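PDB 6X9L: aldehyde dehydrogenase family protein from Pseudomonas syringae pv. tomato, which catalyses the NAD+-dependent oxidation of long-chain aliphatic aldehydes, probably to the corresponding carboxylic acids. Local coordinates for residues Q98-S101 with G105-I108; R112-P117 with A283-G288. The protein carries 1 engineered substitution. All blocks are in the same frame, centred on the assembly; numbering follows the deposited sequence.

Overall arrangement
Both contacts lie in one aldehyde dehydrogenase chain and follow each other without nesting or crossing. Interaction 1 comes first. It closes the tight turn between helix 93-104 and helix 108-115, with three residues between its segments. Interaction 2 opens a few residues later, near the end of helix 108-115. It closes a long excursion of 165 residues and reaches the end of helix 272-284 and the loop after it, next to the octanal pocket. The centres of the two contacts are about 10 Å apart. I100 packs on Q115 and V116, which joins the two contacts through the packing of helix 93-104 on helix 108-115 and the residue after it.

Interaction 1: residues Q98-S101 with G105-I108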
# COMPACT_ATOMS: atom_id res chain seq x y z
N GLN A 98 1.56 -35.45 -0.97
CA GLN A 98 2.81 -36.19 -1.14
C GLN A 98 3.91 -35.32 -1.75
O GLN A 98 5.08 -35.47 -1.39
CB GLN A 98 2.55 -37.44 -1.98
CG GLN A 98 1.62 -38.43 -1.28
CD GLN A 98 2.35 -39.39 -0.36
OE1 GLN A 98 3.58 -39.52 -0.41
NE2 GLN A 98 1.60 -40.08 0.50
N ALA A 99 3.56 -34.40 -2.65
CA ALA A 99 4.57 -33.53 -3.26
C ALA A 99 5.08 -32.48 -2.26
O ALA A 99 6.29 -32.21 -2.20
CB ALA A 99 4.00 -32.89 -4.53
N ILE A 100 4.18 -31.89 -1.46
CA ILE A 100 4.61 -30.97 -0.40
C ILE A 100 5.58 -31.66 0.55
O ILE A 100 6.68 -31.16 0.82
CB ILE A 100 3.38 -30.43 0.35
CG1 ILE A 100 2.51 -29.57 -0.57
CG2 ILE A 100 3.81 -29.75 1.67
CD1 ILE A 100 1.05 -29.39 -0.10
N SER A 101 5.17 -32.80 1.10
CA SER A 101 6.03 -33.59 1.97
C SER A 101 7.38 -33.87 1.32
O SER A 101 8.44 -33.71 1.94
CB SER A 101 5.33 -34.91 2.32
OG SER A 101 6.03 -35.64 3.31
N GLY A 105 9.58 -31.56 3.31
CA GLY A 105 9.70 -32.36 4.51
C GLY A 105 8.54 -32.36 5.48
O GLY A 105 8.67 -32.93 6.57
N ALA A 106 7.40 -31.75 5.12
CA ALA A 106 6.24 -31.75 6.02
C ALA A 106 5.79 -33.18 6.32
O ALA A 106 5.54 -33.97 5.40
CB ALA A 106 5.09 -30.98 5.39
N ALA A 107 5.68 -33.50 7.61
CA ALA A 107 5.10 -34.77 8.02
C ALA A 107 3.84 -35.06 7.21
O ALA A 107 2.92 -34.24 7.17
CB ALA A 107 4.78 -34.75 9.51
N ILE A 108 3.81 -36.23 6.54
CA ILE A 108 2.70 -36.53 5.64
C ILE A 108 1.37 -36.33 6.33
O ILE A 108 0.40 -35.88 5.71
CB ILE A 108 2.82 -37.97 5.10
CG1 ILE A 108 1.76 -38.19 4.03
CG2 ILE A 108 2.62 -38.98 6.22
CD1 ILE A 108 1.98 -37.37 2.77
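S101 meets G105 and A106 where helix 93-104 ends and turns into helix 108-115, forming a tight helix-loop-helix junction. G105 is the first residue to leave helical geometry. Its positive phi, 79°, takes the chain out of the helix. A107 then takes the N-cap position of the next helix.

Two hydrogen bonds cross the junction. One ends the helix: G105 N donates to S101 O at 2.8 Å, the last backbone bond of the helix. The other comes from a side chain and ties the helix to the loop. S101 OG donates to A106 O at 2.7 Å, with a C=O...OG angle of 158°. OG stands anti to the backbone N of S101 (chi1 -172°), which carries it across to the loop carbonyl. S101 thus binds the loop through both its carbonyl and its hydroxyl.

Apolar contacts fill in around these bonds. I100 CG2 touches A106 CB at 4.1 Å. The far end of I100 leads away from the loop, where its side chain packs on P161 and L162 of helix 161-174. The methyl end of I108 reaches back toward helix 93-104, and its CD1 comes to 4.2 Å from S101 CB.

The same methyl lies against the amide of Q98. That amide is held by other residues: NE2 bonds to E94, and OE1 accepts from the backbone N of S8. Q98 bends at its second torsion, and its side chain runs obliquely over I108, with Q98 NE2 3.6 Å from I108 CD1.

Interaction 2: residues R112-P117 with A283-G288; sequences RAMQVP and AFRNVG
The octanal pocket has R285 in its wall, and the carbon chain of R285 packs on M114 from near the end of helix 108-115. R285 lies near the C-terminal end of helix 272-284. M114 bends at its last torsion, and its methyl CE comes to 3.8 Å from R285 CD. M114 SD is a little farther from the same carbon, at 4.2 Å. The two side chains cross at about a right angle, so the thioether end meets the arginine at one methylene.

Beside this pair, the amides of Q115 and N286 come close, with NE2 facing OD1. Q115 NE2 and N286 OD1 are 3.8 Å apart, and the amide planes differ by 44°. N286 ND2 instead donates to the backbone carbonyls of N159 and Q289. N159 also lines the octanal pocket, so N286 probably helps position it from the second shell. Both Q115 and N286 also touch W160.

No hydrogen bond or salt bridge crosses this interface; van der Waals contact joins M114 and R285, and the two amides lie close without bonding. The side chain of R285 meets M114 through its aliphatic part, while the polar grip of N286 goes to the backbone of the pocket.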
# COMPACT_ATOMS: atom_id res chain seq x y z
N ARG A 112 -1.64 -33.78 4.83
CA ARG A 112 -3.02 -34.14 4.54
C ARG A 112 -3.99 -33.30 5.36
O ARG A 112 -5.03 -32.87 4.84
CB ARG A 112 -3.24 -35.62 4.81
CG ARG A 112 -2.43 -36.56 3.91
CD ARG A 112 -2.45 -37.96 4.44
NE ARG A 112 -1.94 -38.93 3.48
CZ ARG A 112 -1.33 -40.07 3.82
NH1 ARG A 112 -1.15 -40.37 5.10
NH2 ARG A 112 -0.90 -40.91 2.89
N ALA A 113 -3.68 -33.07 6.63
CA ALA A 113 -4.64 -32.47 7.54
C ALA A 113 -4.72 -30.96 7.40
O ALA A 113 -5.78 -30.38 7.69
CB ALA A 113 -4.31 -32.81 8.99
N MET A 114 -3.64 -30.32 6.94
CA MET A 114 -3.60 -28.87 7.01
C MET A 114 -2.96 -28.20 5.82
O MET A 114 -3.53 -27.27 5.24
CB MET A 114 -2.89 -28.45 8.29
CG MET A 114 -3.84 -28.28 9.45
SD MET A 114 -2.96 -27.57 10.84
CE MET A 114 -1.59 -28.73 10.95
N GLN A 115 -1.76 -28.66 5.46
CA GLN A 115 -1.04 -28.11 4.32
C GLN A 115 -1.93 -28.02 3.07
O GLN A 115 -1.92 -26.99 2.37
CB GLN A 115 0.20 -28.97 4.06
CG GLN A 115 1.33 -28.30 3.29
CD GLN A 115 2.10 -27.25 4.08
OE1 GLN A 115 2.26 -26.13 3.61
NE2 GLN A 115 2.61 -27.61 5.25
N VAL A 116 -2.74 -29.04 2.79
CA VAL A 116 -3.64 -29.00 1.63
C VAL A 116 -5.00 -28.40 1.98
O VAL A 116 -5.46 -27.48 1.30
CB VAL A 116 -3.82 -30.40 1.01
CG1 VAL A 116 -4.78 -30.32 -0.17
CG2 VAL A 116 -2.48 -30.96 0.59
N PRO A 117 -5.70 -28.91 3.00
CA PRO A 117 -7.07 -28.39 3.26
C PRO A 117 -7.13 -26.91 3.56
O PRO A 117 -8.08 -26.24 3.14
CB PRO A 117 -7.52 -29.22 4.46
CG PRO A 117 -6.76 -30.51 4.34
CD PRO A 117 -5.41 -30.13 3.77
N ALA A 283 3.98 -23.10 18.87
CA ALA A 283 5.27 -22.56 18.47
C ALA A 283 5.96 -23.49 17.48
O ALA A 283 6.61 -23.02 16.53
CB ALA A 283 6.14 -22.31 19.70
N PHE A 284 5.83 -24.80 17.66
CA PHE A 284 6.58 -25.80 16.90
C PHE A 284 5.78 -26.39 15.73
O PHE A 284 6.27 -27.32 15.09
CB PHE A 284 7.06 -26.94 17.80
CG PHE A 284 8.07 -26.53 18.87
CD1 PHE A 284 8.70 -25.30 18.83
CD2 PHE A 284 8.38 -27.40 19.91
CE1 PHE A 284 9.63 -24.93 19.81
CE2 PHE A 284 9.30 -27.03 20.89
CZ PHE A 284 9.93 -25.79 20.83
N ARG A 285 4.58 -25.88 15.44
CA ARG A 285 3.85 -26.35 14.27
C ARG A 285 4.67 -26.13 13.00
O ARG A 285 5.31 -25.09 12.82
CB ARG A 285 2.50 -25.63 14.17
CG ARG A 285 1.63 -26.04 12.98
CD ARG A 285 0.16 -26.35 13.36
NE ARG A 285 -0.56 -25.21 13.93
CZ ARG A 285 -0.96 -25.12 15.20
NH1 ARG A 285 -0.71 -26.11 16.06
NH2 ARG A 285 -1.60 -24.03 15.61
N ASN A 286 4.65 -27.12 12.11
CA ASN A 286 5.43 -27.06 10.88
C ASN A 286 6.91 -26.88 11.23
O ASN A 286 7.66 -26.19 10.54
CB ASN A 286 4.93 -25.95 9.95
CG ASN A 286 5.34 -26.16 8.48
OD1 ASN A 286 5.23 -27.27 7.95
ND2 ASN A 286 5.80 -25.10 7.84
N VAL A 287 7.31 -27.50 12.34
CA VAL A 287 8.65 -27.49 12.92
C VAL A 287 9.17 -26.06 13.00
O VAL A 287 10.32 -25.75 12.64
CB VAL A 287 9.59 -28.45 12.14
CG1 VAL A 287 9.52 -28.22 10.68
CG2 VAL A 287 11.03 -28.37 12.64
N GLY A 288 8.33 -25.16 13.53
CA GLY A 288 8.69 -23.77 13.65
C GLY A 288 8.81 -22.99 12.36
O GLY A 288 9.17 -21.82 12.41